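Local coordinates for protein gamma-glutamyltranspeptidase (Klebsiella pneumoniae subsp. pneumoniae, PDB 5HFT) that catalyses the conversion of oxamate to oxalate in the degradation of uric acid and belongs to the gamma-glutamyltransferase family, at residues Thr130-Val135 with His254-Pro259; Gly81-Val86 with Ile93-Ser98; Val69-Met74 with Thr169-His174; Gln44-Ile49 with Val61-Ala66. One frame throughout, in Å; residues are numbered along the deposited sequence.

Contact 1: Thr130-Val135 with His254-Pro259; sequences TVSGWV and HRARRP
S132, in the first turn of helix 130-144, meets H254 and A256 of the irregular chain that runs from helix 248-252 to strand 262-266, so the contact is a helix N-terminal turn packed against an extended loop, in a chain of the gamma-glutamyltransferase family. Packing is closest round S132, where its CA lies 5.4 Å from the CA of A256. The methyl of A256 points at the helix and settles over the S132 peptide, with CB 3.7 Å from S132 O and 4.2 Å from G133 N. The imidazole of H254 comes in edge first: CG is anti to the backbone N (chi1 176°), which carries the ring forward until CE1 stands 3.2 Å from S132 OG, close to the ring plane. OG meets a ring carbon here, in packing contact, and its hydrogen bond goes back to G129 O; S132 N is held by the hydroxyl of Y227, whose ring also meets that of H254. The other end of the contact is loose. V135 faces the loop, but what it meets is the end of R255, an exposed side chain whose CB points away and whose guanidinium bends back obliquely toward the valine; its NH2 makes a long, weak ion pair with D224. The separation reflects this looseness: V135 CG1 is 4.4 Å from R255 NH1, whereas on the buried side S132 OG is 3.8 Å from A256 CB.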
loop_
_atom_site.group_PDB
_atom_site.type_symbol
_atom_site.label_atom_id
_atom_site.label_comp_id
_atom_site.label_asym_id
_atom_site.label_seq_id
_atom_site.Cartn_x
_atom_site.Cartn_y
_atom_site.Cartn_z
ATOM N N THR A 130 -5.715 -6.287 5.368
ATOM C CA THR A 130 -6.146 -4.892 5.252
ATOM C C THR A 130 -7.349 -4.599 6.120
ATOM O O THR A 130 -7.388 -3.589 6.830
ATOM C CB THR A 130 -6.515 -4.497 3.817
ATOM O OG1 THR A 130 -7.166 -5.568 3.101
ATOM C CG2 THR A 130 -5.348 -3.944 3.072
ATOM N N VAL A 131 -8.354 -5.467 6.066
ATOM C CA VAL A 131 -9.597 -5.156 6.756
ATOM C C VAL A 131 -9.332 -4.984 8.235
ATOM O O VAL A 131 -9.893 -4.088 8.875
ATOM C CB VAL A 131 -10.651 -6.238 6.482
ATOM C CG1 VAL A 131 -11.971 -5.889 7.168
ATOM C CG2 VAL A 131 -10.842 -6.379 4.982
ATOM N N SER A 132 -8.421 -5.795 8.785
ATOM C CA SER A 132 -7.967 -5.560 10.154
ATOM C C SER A 132 -7.232 -4.223 10.284
ATOM O O SER A 132 -7.308 -3.573 11.328
ATOM C CB SER A 132 -7.100 -6.732 10.639
ATOM O OG SER A 132 -5.840 -6.789 9.996
ATOM N N GLY A 133 -6.564 -3.764 9.226
ATOM C CA GLY A 133 -5.993 -2.437 9.281
ATOM C C GLY A 133 -7.076 -1.383 9.336
ATOM O O GLY A 133 -6.982 -0.427 10.101
ATOM N N TRP A 134 -8.137 -1.558 8.554
ATOM C CA TRP A 134 -9.222 -0.588 8.623
ATOM C C TRP A 134 -9.841 -0.564 10.015
ATOM O O TRP A 134 -10.079 0.512 10.569
ATOM C CB TRP A 134 -10.300 -0.890 7.580
ATOM C CG TRP A 134 -9.821 -1.138 6.175
ATOM C CD1 TRP A 134 -8.550 -0.992 5.677
ATOM C CD2 TRP A 134 -10.608 -1.658 5.112
ATOM N NE1 TRP A 134 -8.513 -1.361 4.351
ATOM C CE2 TRP A 134 -9.769 -1.776 3.983
ATOM C CE3 TRP A 134 -11.947 -2.032 4.999
ATOM C CZ2 TRP A 134 -10.236 -2.249 2.762
ATOM C CZ3 TRP A 134 -12.407 -2.486 3.783
ATOM C CH2 TRP A 134 -11.557 -2.595 2.687
ATOM N N VAL A 135 -10.078 -1.738 10.614
ATOM C CA VAL A 135 -10.753 -1.762 11.912
ATOM C C VAL A 135 -9.878 -1.103 12.967
ATOM O O VAL A 135 -10.381 -0.361 13.818
ATOM C CB VAL A 135 -11.174 -3.196 12.323
ATOM C CG1 VAL A 135 -10.001 -4.110 12.507
ATOM C CG2 VAL A 135 -11.957 -3.168 13.622
ATOM N N HIS A 254 -6.666 -13.188 14.559
ATOM C CA HIS A 254 -5.800 -12.281 13.816
ATOM C C HIS A 254 -6.126 -10.828 14.115
ATOM O O HIS A 254 -7.277 -10.402 13.983
ATOM C CB HIS A 254 -5.889 -12.533 12.315
ATOM C CG HIS A 254 -5.079 -11.567 11.514
ATOM N ND1 HIS A 254 -5.594 -10.389 11.017
ATOM C CD2 HIS A 254 -3.774 -11.591 11.153
ATOM C CE1 HIS A 254 -4.646 -9.736 10.372
ATOM N NE2 HIS A 254 -3.529 -10.441 10.440
ATOM N N ARG A 255 -5.106 -10.066 14.494
ATOM C CA ARG A 255 -5.228 -8.625 14.692
ATOM C C ARG A 255 -4.151 -7.908 13.884
ATOM O O ARG A 255 -3.071 -8.452 13.634
ATOM C CB ARG A 255 -5.114 -8.227 16.197
ATOM C CG ARG A 255 -6.358 -8.496 17.053
ATOM C CD ARG A 255 -7.358 -7.307 16.977
ATOM N NE ARG A 255 -8.707 -7.674 17.434
ATOM C CZ ARG A 255 -9.802 -6.951 17.199
ATOM N NH1 ARG A 255 -9.718 -5.830 16.500
ATOM N NH2 ARG A 255 -10.994 -7.358 17.632
ATOM N N ALA A 256 -4.458 -6.697 13.436
ATOM C CA ALA A 256 -3.386 -5.864 12.903
ATOM C C ALA A 256 -2.372 -5.590 14.008
ATOM O O ALA A 256 -2.741 -5.284 15.147
ATOM C CB ALA A 256 -3.936 -4.548 12.351
ATOM N N ARG A 257 -1.092 -5.676 13.654
ATOM C CA ARG A 257 0.009 -5.380 14.556
ATOM C C ARG A 257 0.254 -3.877 14.625
ATOM O O ARG A 257 -0.249 -3.102 13.808
ATOM C CB ARG A 257 1.275 -6.085 14.085
ATOM C CG ARG A 257 1.174 -7.588 14.108
ATOM C CD ARG A 257 2.037 -8.232 13.037
ATOM N NE ARG A 257 1.477 -9.524 12.658
ATOM C CZ ARG A 257 1.507 -10.023 11.424
ATOM N NH1 ARG A 257 2.069 -9.329 10.439
ATOM N NH2 ARG A 257 0.969 -11.214 11.167
ATOM N N ARG A 258 0.989 -3.448 15.646
ATOM C CA ARG A 258 1.355 -2.040 15.797
ATOM C C ARG A 258 2.824 -1.904 16.141
ATOM O O ARG A 258 3.170 -1.527 17.262
ATOM C CB ARG A 258 0.494 -1.351 16.851
ATOM C CG ARG A 258 -0.981 -1.406 16.525
ATOM C CD ARG A 258 -1.414 -0.103 15.921
ATOM N NE ARG A 258 -0.964 0.985 16.767
ATOM C CZ ARG A 258 -1.736 1.606 17.643
ATOM N NH1 ARG A 258 -3.011 1.245 17.785
ATOM N NH2 ARG A 258 -1.218 2.579 18.384
ATOM N N PRO A 259 3.714 -2.175 15.194
ATOM C CA PRO A 259 5.138 -1.995 15.453
ATOM C C PRO A 259 5.474 -0.521 15.479
ATOM O O PRO A 259 4.677 0.343 15.104
ATOM C CB PRO A 259 5.816 -2.672 14.265
ATOM C CG PRO A 259 4.855 -2.525 13.184
ATOM C CD PRO A 259 3.481 -2.643 13.818
#

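Contact 2: Gly81-Val86 with Ile93-Ser98; sequences GFWLIV and IAIDAS
W83 and I95 fill the middle of an antiparallel beta hairpin, strands 80-86 and 93-97, whose segment axes approach to 4.6 Å at 175°. On the face that carries W83, I85, I93 and I95, the two central side chains lie side by side and point the same way. W83 CB presses on I95 CB at 3.7 Å, and the tip of I95 rises over the indole, where CD1 makes a CH-pi contact 4.2 Å from the centroid of the five-membered ring. I95 CG1 is anti to its carbonyl carbon (chi1 -55°), which sets CG1 against W83 CB and lets CD1 continue over the indole face. I85 CD1 abuts I95 CD1 on the same ridge, and this face packs on helices 56-70 and 130-144. Across the sheet the relief is lower: the low methyl of A94 lets L84 CD1 lean over it, while the F82 ring runs alongside D96 and reaches S98 CB with its CZ. Between the two faces, the pairs W83-I95 and I85-I93 are each closed by two backbone hydrogen bonds. Strand 81-86 also pairs antiparallel with a strand of a neighbouring subunit, so the sheet runs on across the interface. At the open end, away from the turn, S98 OG donates to D96 OD1 at 2.8 Å, on the syn side of the carboxylate, and the same OD1 lies 3.6 Å from F82 CE2.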
loop_
_atom_site.group_PDB
_atom_site.type_symbol
_atom_site.label_atom_id
_atom_site.label_comp_id
_atom_site.label_asym_id
_atom_site.label_seq_id
_atom_site.Cartn_x
_atom_site.Cartn_y
_atom_site.Cartn_z
ATOM N N GLY A 81 -2.380 -4.720 4.315
ATOM C CA GLY A 81 -2.370 -3.272 4.330
ATOM C C GLY A 81 -1.411 -2.725 5.364
ATOM O O GLY A 81 -1.081 -3.380 6.358
ATOM N N PHE A 82 -0.949 -1.503 5.107
ATOM C CA PHE A 82 0.088 -0.891 5.923
ATOM C C PHE A 82 -0.185 0.593 6.094
ATOM O O PHE A 82 -0.358 1.313 5.111
ATOM C CB PHE A 82 1.472 -1.106 5.298
ATOM C CG PHE A 82 1.792 -2.566 4.989
ATOM C CD1 PHE A 82 1.331 -3.174 3.816
ATOM C CD2 PHE A 82 2.564 -3.316 5.861
ATOM C CE1 PHE A 82 1.635 -4.500 3.534
ATOM C CE2 PHE A 82 2.877 -4.651 5.581
ATOM C CZ PHE A 82 2.411 -5.240 4.420
ATOM N N TRP A 83 -0.212 1.050 7.335
ATOM C CA TRP A 83 -0.468 2.444 7.649
ATOM C C TRP A 83 0.736 3.054 8.346
ATOM O O TRP A 83 1.360 2.424 9.195
ATOM C CB TRP A 83 -1.655 2.602 8.567
ATOM C CG TRP A 83 -2.903 2.028 8.067
ATOM C CD1 TRP A 83 -3.173 0.705 7.821
ATOM C CD2 TRP A 83 -4.103 2.748 7.781
ATOM N NE1 TRP A 83 -4.469 0.570 7.386
ATOM C CE2 TRP A 83 -5.058 1.810 7.347
ATOM C CE3 TRP A 83 -4.458 4.099 7.846
ATOM C CZ2 TRP A 83 -6.348 2.177 7.000
ATOM C CZ3 TRP A 83 -5.725 4.457 7.494
ATOM C CH2 TRP A 83 -6.663 3.502 7.075
ATOM N N LEU A 84 1.043 4.287 7.982
ATOM C CA LEU A 84 1.839 5.195 8.790
ATOM C C LEU A 84 0.957 6.413 8.996
ATOM O O LEU A 84 0.432 6.968 8.026
ATOM C CB LEU A 84 3.143 5.564 8.092
ATOM C CG LEU A 84 4.249 6.159 8.940
ATOM C CD1 LEU A 84 4.536 5.233 10.072
ATOM C CD2 LEU A 84 5.482 6.320 8.082
ATOM N N ILE A 85 0.710 6.761 10.252
ATOM C CA ILE A 85 -0.189 7.850 10.606
ATOM C C ILE A 85 0.591 8.884 11.401
ATOM O O ILE A 85 1.293 8.533 12.355
ATOM C CB ILE A 85 -1.397 7.348 11.405
ATOM C CG1 ILE A 85 -2.175 6.332 10.577
ATOM C CG2 ILE A 85 -2.251 8.507 11.850
ATOM C CD1 ILE A 85 -3.354 5.728 11.297
ATOM N N VAL A 86 0.513 10.141 10.973
ATOM C CA VAL A 86 1.186 11.232 11.677
ATOM C C VAL A 86 0.142 12.162 12.284
ATOM O O VAL A 86 -0.484 12.953 11.554
ATOM C CB VAL A 86 2.119 11.997 10.736
ATOM C CG1 VAL A 86 3.029 12.884 11.537
ATOM C CG2 VAL A 86 2.916 11.017 9.914
ATOM N N ILE A 93 2.119 6.687 14.237
ATOM C CA ILE A 93 1.533 5.397 14.581
ATOM C C ILE A 93 1.546 4.513 13.348
ATOM O O ILE A 93 1.049 4.911 12.283
ATOM C CB ILE A 93 0.101 5.537 15.122
ATOM C CG1 ILE A 93 0.060 6.515 16.299
ATOM C CG2 ILE A 93 -0.455 4.175 15.491
ATOM C CD1 ILE A 93 -1.344 7.011 16.597
ATOM N N ALA A 94 2.099 3.310 13.501
ATOM C CA ALA A 94 2.219 2.344 12.424
ATOM C C ALA A 94 1.245 1.187 12.621
ATOM O O ALA A 94 0.934 0.798 13.747
ATOM C CB ALA A 94 3.648 1.820 12.325
ATOM N N ILE A 95 0.733 0.667 11.508
ATOM C CA ILE A 95 -0.203 -0.449 11.502
ATOM C C ILE A 95 0.316 -1.457 10.489
ATOM O O ILE A 95 0.318 -1.182 9.285
ATOM C CB ILE A 95 -1.626 -0.020 11.145
ATOM C CG1 ILE A 95 -2.122 1.093 12.058
ATOM C CG2 ILE A 95 -2.547 -1.220 11.239
ATOM C CD1 ILE A 95 -3.571 1.439 11.811
ATOM N N ASP A 96 0.774 -2.606 10.964
ATOM C CA ASP A 96 1.153 -3.707 10.088
ATOM C C ASP A 96 -0.076 -4.598 9.991
ATOM O O ASP A 96 -0.348 -5.411 10.877
ATOM C CB ASP A 96 2.351 -4.469 10.644
ATOM C CG ASP A 96 2.776 -5.624 9.753
ATOM O OD1 ASP A 96 2.005 -5.988 8.848
ATOM O OD2 ASP A 96 3.852 -6.216 9.991
ATOM N N ALA A 97 -0.834 -4.454 8.920
ATOM C CA ALA A 97 -2.049 -5.250 8.793
ATOM C C ALA A 97 -1.838 -6.400 7.816
ATOM O O ALA A 97 -2.578 -6.551 6.853
ATOM C CB ALA A 97 -3.216 -4.351 8.379
ATOM N N SER A 98 -0.808 -7.214 8.033
ATOM C CA SER A 98 -0.519 -8.334 7.156
ATOM C C SER A 98 -0.749 -9.652 7.889
ATOM O O SER A 98 -0.371 -9.805 9.054
ATOM C CB SER A 98 0.904 -8.250 6.595
ATOM O OG SER A 98 1.875 -8.483 7.585
#

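Contact 3: Val69-Met74 with Thr169-His174; sequences VVYPHM and TASQAH
The imidazole of H73 is covered on both faces: Q172 CA sits over one, 3.7 Å from the ring centroid and 19° off the normal, a CH-pi contact, while M74 CG of its own segment lies over the opposite one. At the ring edge, near its plane, S171 OG is 3.5 Å from H73 NE2. The ring gets there because CG of H73 stands between the backbone N and the carbonyl carbon (chi1 59°), swinging it toward the helix. Y71 is met at its edge, with T169 CB in the ring plane; its CE1 comes within 3.4 Å of T169 CG2, the two side chains crossing at about a right angle. The extended Q172 side chain runs across P72, placing OE1 3.8 Å from P72 CD. T169 is the N-cap residue of helix 170-178, so the turn leaving helix 56-70 packs on the first turn of the later helix. H73 and M74 also make backbone hydrogen bonds to a neighbouring subunit. V70 and Q172 both rest on I166 of strand 166-167, and V69, one residue earlier, packs on L211 and L215 of helix 209-221.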
loop_
_atom_site.group_PDB
_atom_site.type_symbol
_atom_site.label_atom_id
_atom_site.label_comp_id
_atom_site.label_asym_id
_atom_site.label_seq_id
_atom_site.Cartn_x
_atom_site.Cartn_y
_atom_site.Cartn_z
ATOM N N VAL A 69 -12.434 -1.985 -5.326
ATOM C CA VAL A 69 -13.338 -2.281 -6.423
ATOM C C VAL A 69 -12.697 -1.904 -7.753
ATOM O O VAL A 69 -12.769 -2.669 -8.719
ATOM C CB VAL A 69 -14.665 -1.535 -6.210
ATOM C CG1 VAL A 69 -15.560 -1.691 -7.401
ATOM C CG2 VAL A 69 -15.358 -2.007 -4.934
ATOM N N VAL A 70 -11.997 -0.762 -7.805
ATOM C CA VAL A 70 -11.589 -0.155 -9.078
ATOM C C VAL A 70 -10.251 -0.675 -9.622
ATOM O O VAL A 70 -10.057 -0.689 -10.846
ATOM C CB VAL A 70 -11.568 1.378 -8.934
ATOM C CG1 VAL A 70 -11.305 2.039 -10.275
ATOM C CG2 VAL A 70 -12.889 1.868 -8.387
ATOM N N TYR A 71 -9.311 -1.083 -8.754
ATOM C CA TYR A 71 -8.074 -1.755 -9.172
ATOM C C TYR A 71 -7.968 -3.175 -8.607
ATOM O O TYR A 71 -6.973 -3.506 -7.943
ATOM C CB TYR A 71 -6.842 -0.955 -8.756
ATOM C CG TYR A 71 -6.379 0.094 -9.747
ATOM C CD1 TYR A 71 -6.860 0.120 -11.056
ATOM C CD2 TYR A 71 -5.455 1.053 -9.376
ATOM C CE1 TYR A 71 -6.443 1.085 -11.966
ATOM C CE2 TYR A 71 -5.028 2.036 -10.281
ATOM C CZ TYR A 71 -5.521 2.047 -11.578
ATOM O OH TYR A 71 -5.090 3.019 -12.476
ATOM N N PRO A 72 -8.949 -4.052 -8.878
ATOM C CA PRO A 72 -8.976 -5.362 -8.196
ATOM C C PRO A 72 -7.794 -6.274 -8.499
ATOM O O PRO A 72 -7.553 -7.226 -7.731
ATOM C CB PRO A 72 -10.290 -5.988 -8.690
ATOM C CG PRO A 72 -10.574 -5.320 -9.985
ATOM C CD PRO A 72 -10.085 -3.902 -9.809
ATOM N N HIS A 73 -7.054 -6.024 -9.577
ATOM C CA HIS A 73 -5.979 -6.928 -9.967
ATOM C C HIS A 73 -4.703 -6.648 -9.215
ATOM O O HIS A 73 -3.795 -7.485 -9.244
ATOM C CB HIS A 73 -5.685 -6.826 -11.464
ATOM C CG HIS A 73 -5.294 -5.454 -11.912
ATOM N ND1 HIS A 73 -6.147 -4.375 -11.835
ATOM C CD2 HIS A 73 -4.151 -4.990 -12.465
ATOM C CE1 HIS A 73 -5.546 -3.305 -12.317
ATOM N NE2 HIS A 73 -4.332 -3.650 -12.701
ATOM N N MET A 74 -4.594 -5.455 -8.626
ATOM C CA MET A 74 -3.407 -4.998 -7.920
ATOM C C MET A 74 -3.570 -4.950 -6.410
ATOM O O MET A 74 -2.566 -4.776 -5.706
ATOM C CB MET A 74 -3.012 -3.587 -8.385
ATOM C CG MET A 74 -2.328 -3.480 -9.730
ATOM S SD MET A 74 -1.903 -1.740 -10.001
ATOM C CE MET A 74 -0.505 -1.923 -11.109
ATOM N N THR A 169 -10.394 0.051 -16.134
ATOM C CA THR A 169 -9.096 0.613 -16.441
ATOM C C THR A 169 -8.380 -0.218 -17.504
ATOM O O THR A 169 -8.627 -1.411 -17.688
ATOM C CB THR A 169 -8.277 0.720 -15.158
ATOM O OG1 THR A 169 -8.547 -0.439 -14.349
ATOM C CG2 THR A 169 -8.634 2.003 -14.413
ATOM N N ALA A 170 -7.454 0.436 -18.191
ATOM C CA ALA A 170 -6.666 -0.259 -19.186
ATOM C C ALA A 170 -5.708 -1.239 -18.529
ATOM O O ALA A 170 -5.446 -2.319 -19.076
ATOM C CB ALA A 170 -5.913 0.739 -20.059
ATOM N N SER A 171 -5.172 -0.893 -17.356
ATOM C CA SER A 171 -4.226 -1.821 -16.735
ATOM C C SER A 171 -4.935 -3.060 -16.187
ATOM O O SER A 171 -4.363 -4.154 -16.218
ATOM C CB SER A 171 -3.413 -1.127 -15.639
ATOM O OG SER A 171 -4.248 -0.671 -14.602
ATOM N N GLN A 172 -6.190 -2.920 -15.729
ATOM C CA GLN A 172 -6.992 -4.090 -15.375
ATOM C C GLN A 172 -7.251 -4.970 -16.585
ATOM O O GLN A 172 -7.215 -6.204 -16.485
ATOM C CB GLN A 172 -8.326 -3.675 -14.766
ATOM C CG GLN A 172 -9.259 -4.844 -14.597
ATOM C CD GLN A 172 -10.569 -4.451 -13.967
ATOM O OE1 GLN A 172 -10.722 -3.328 -13.481
ATOM N NE2 GLN A 172 -11.534 -5.371 -13.977
ATOM N N ALA A 173 -7.567 -4.355 -17.729
ATOM C CA ALA A 173 -7.712 -5.130 -18.956
ATOM C C ALA A 173 -6.391 -5.790 -19.350
ATOM O O ALA A 173 -6.355 -6.979 -19.694
ATOM C CB ALA A 173 -8.238 -4.244 -20.079
ATOM N N HIS A 174 -5.291 -5.037 -19.293
ATOM C CA HIS A 174 -3.996 -5.576 -19.701
ATOM C C HIS A 174 -3.557 -6.701 -18.773
ATOM O O HIS A 174 -3.197 -7.792 -19.232
ATOM C CB HIS A 174 -2.946 -4.458 -19.731
ATOM C CG HIS A 174 -1.585 -4.903 -20.183
ATOM N ND1 HIS A 174 -0.537 -5.105 -19.308
ATOM C CD2 HIS A 174 -1.100 -5.180 -21.418
ATOM C CE1 HIS A 174 0.534 -5.485 -19.984
ATOM N NE2 HIS A 174 0.219 -5.539 -21.267
#

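Contact 4: Gln44-Ile49 with Val61-Ala66; sequences QSALAI and VAAAAA
A46 and A63 mark the closest backbone approach, their CA atoms 5.2 Å apart, where helices 40-51 and 56-70 pack as a helical hairpin. The two short segments have axes that come within 7.8 Å, with N-to-C directions 153° apart, so here the segments run roughly antiparallel at short range. Small side chains allow this spacing. A46 CB and A63 CB meet at 4.1 Å, one methyl beside the other, at the narrow middle of the interface. One turn further along the first helix, I49 points at the partner and its CG1 touches A62 CB at 3.8 Å; CG1 is anti to the carbonyl carbon (chi1 -66°), which sets this branch against the alanine methyl. A62 CB also looks toward the backbone of the first helix, 4.2 Å from S45 O, and so lies between S45 and I49. At the other end S45 meets A66, whose methyl is 3.7 Å from S45 OG and 3.8 Å from S45 CB. That hydroxyl is hydrogen-bonded to D157 OD2, outside both segments. Beyond A62, I49 continues onto R153 and L154 of helix 151-154, while on another side of helix 56-70 A64 and A65 pack on W134. The chemistry is thus almost wholly apolar: three alanine methyls of one helix are matched by a serine, an alanine and an isoleucine of the other, and what joins the helices is fit between methyl-sized surfaces, with the buried serine hydroxyl satisfied by D157 of helix 156-164.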
loop_
_atom_site.group_PDB
_atom_site.type_symbol
_atom_site.label_atom_id
_atom_site.label_comp_id
_atom_site.label_asym_id
_atom_site.label_seq_id
_atom_site.Cartn_x
_atom_site.Cartn_y
_atom_site.Cartn_z
ATOM N N GLN A 44 -11.461 10.761 -4.946
ATOM C CA GLN A 44 -12.712 11.447 -4.641
ATOM C C GLN A 44 -13.495 10.773 -3.527
ATOM O O GLN A 44 -14.256 11.438 -2.823
ATOM C CB GLN A 44 -13.573 11.553 -5.892
ATOM C CG GLN A 44 -12.950 12.374 -7.017
ATOM C CD GLN A 44 -12.718 13.845 -6.663
ATOM O OE1 GLN A 44 -11.996 14.544 -7.372
ATOM N NE2 GLN A 44 -13.341 14.321 -5.579
ATOM N N SER A 45 -13.316 9.473 -3.327
ATOM C CA SER A 45 -14.015 8.810 -2.235
ATOM C C SER A 45 -13.464 9.260 -0.902
ATOM O O SER A 45 -14.231 9.550 0.020
ATOM C CB SER A 45 -13.885 7.293 -2.369
ATOM O OG SER A 45 -15.147 6.710 -2.586
ATOM N N ALA A 46 -12.134 9.334 -0.785
ATOM C CA ALA A 46 -11.524 9.951 0.388
ATOM C C ALA A 46 -11.972 11.393 0.536
ATOM O O ALA A 46 -12.358 11.822 1.631
ATOM C CB ALA A 46 -9.997 9.892 0.292
ATOM N N LEU A 47 -11.967 12.149 -0.566
ATOM C CA LEU A 47 -12.267 13.577 -0.489
ATOM C C LEU A 47 -13.675 13.839 0.017
ATOM O O LEU A 47 -13.898 14.797 0.765
ATOM C CB LEU A 47 -12.091 14.233 -1.843
ATOM C CG LEU A 47 -11.956 15.731 -1.685
ATOM C CD1 LEU A 47 -10.638 15.998 -0.984
ATOM C CD2 LEU A 47 -12.028 16.395 -3.054
ATOM N N ALA A 48 -14.644 13.010 -0.384
ATOM C CA ALA A 48 -16.014 13.244 0.061
ATOM C C ALA A 48 -16.108 13.132 1.578
ATOM O O ALA A 48 -16.655 14.024 2.238
ATOM C CB ALA A 48 -16.982 12.276 -0.631
ATOM N N ILE A 49 -15.489 12.093 2.151
ATOM C CA ILE A 49 -15.550 11.873 3.596
ATOM C C ILE A 49 -15.012 13.085 4.343
ATOM O O ILE A 49 -15.558 13.506 5.374
ATOM C CB ILE A 49 -14.776 10.589 3.961
ATOM C CG1 ILE A 49 -15.485 9.370 3.372
ATOM C CG2 ILE A 49 -14.593 10.439 5.499
ATOM C CD1 ILE A 49 -16.931 9.269 3.767
ATOM N N VAL A 61 -9.993 5.015 4.756
ATOM C CA VAL A 61 -10.653 3.719 4.754
ATOM C C VAL A 61 -11.634 3.636 3.592
ATOM O O VAL A 61 -11.631 2.660 2.831
ATOM C CB VAL A 61 -11.342 3.455 6.105
ATOM C CG1 VAL A 61 -12.388 2.383 5.940
ATOM C CG2 VAL A 61 -10.329 3.007 7.125
ATOM N N ALA A 62 -12.462 4.672 3.411
ATOM C CA ALA A 62 -13.353 4.704 2.259
ATOM C C ALA A 62 -12.583 4.491 0.965
ATOM O O ALA A 62 -13.037 3.765 0.067
ATOM C CB ALA A 62 -14.110 6.030 2.217
ATOM N N ALA A 63 -11.389 5.068 0.874
ATOM C CA ALA A 63 -10.580 4.890 -0.323
ATOM C C ALA A 63 -10.084 3.455 -0.450
ATOM O O ALA A 63 -10.170 2.857 -1.528
ATOM C CB ALA A 63 -9.412 5.869 -0.313
ATOM N N ALA A 64 -9.586 2.867 0.644
ATOM C CA ALA A 64 -9.100 1.486 0.580
ATOM C C ALA A 64 -10.147 0.543 -0.024
ATOM O O ALA A 64 -9.815 -0.342 -0.817
ATOM C CB ALA A 64 -8.700 1.026 1.979
ATOM N N ALA A 65 -11.421 0.780 0.282
ATOM C CA ALA A 65 -12.538 0.016 -0.254
ATOM C C ALA A 65 -12.866 0.426 -1.690
ATOM O O ALA A 65 -13.246 -0.422 -2.501
ATOM C CB ALA A 65 -13.762 0.192 0.649
ATOM N N ALA A 66 -12.801 1.729 -2.003
ATOM C CA ALA A 66 -13.035 2.186 -3.374
ATOM C C ALA A 66 -11.967 1.673 -4.336
ATOM O O ALA A 66 -12.283 1.113 -5.385
ATOM C CB ALA A 66 -13.086 3.710 -3.407
#

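In the fold
Helix 56-70 ties the set together. It supplies 61-66 to contact 4 and 69-70 to contact 3, whose centres are about 17 Å apart, and then leads into strand 80-86 of contact 2. Contacts 1 and 2 are neighbours, about 8 Å between centres: the loop 254-259 runs beside strand 93-97, where R257 N is probably hydrogen-bonded to D96 O. W134 of contact 1 and W83 of contact 2 both reach V61, joining the hairpin, helix 130-144 and the helix pair into one core. Along the chain contact 4 closes first; contact 2 is nested inside the loop of contact 3, which crosses contact 1, so segments far apart in sequence alternate along the chain.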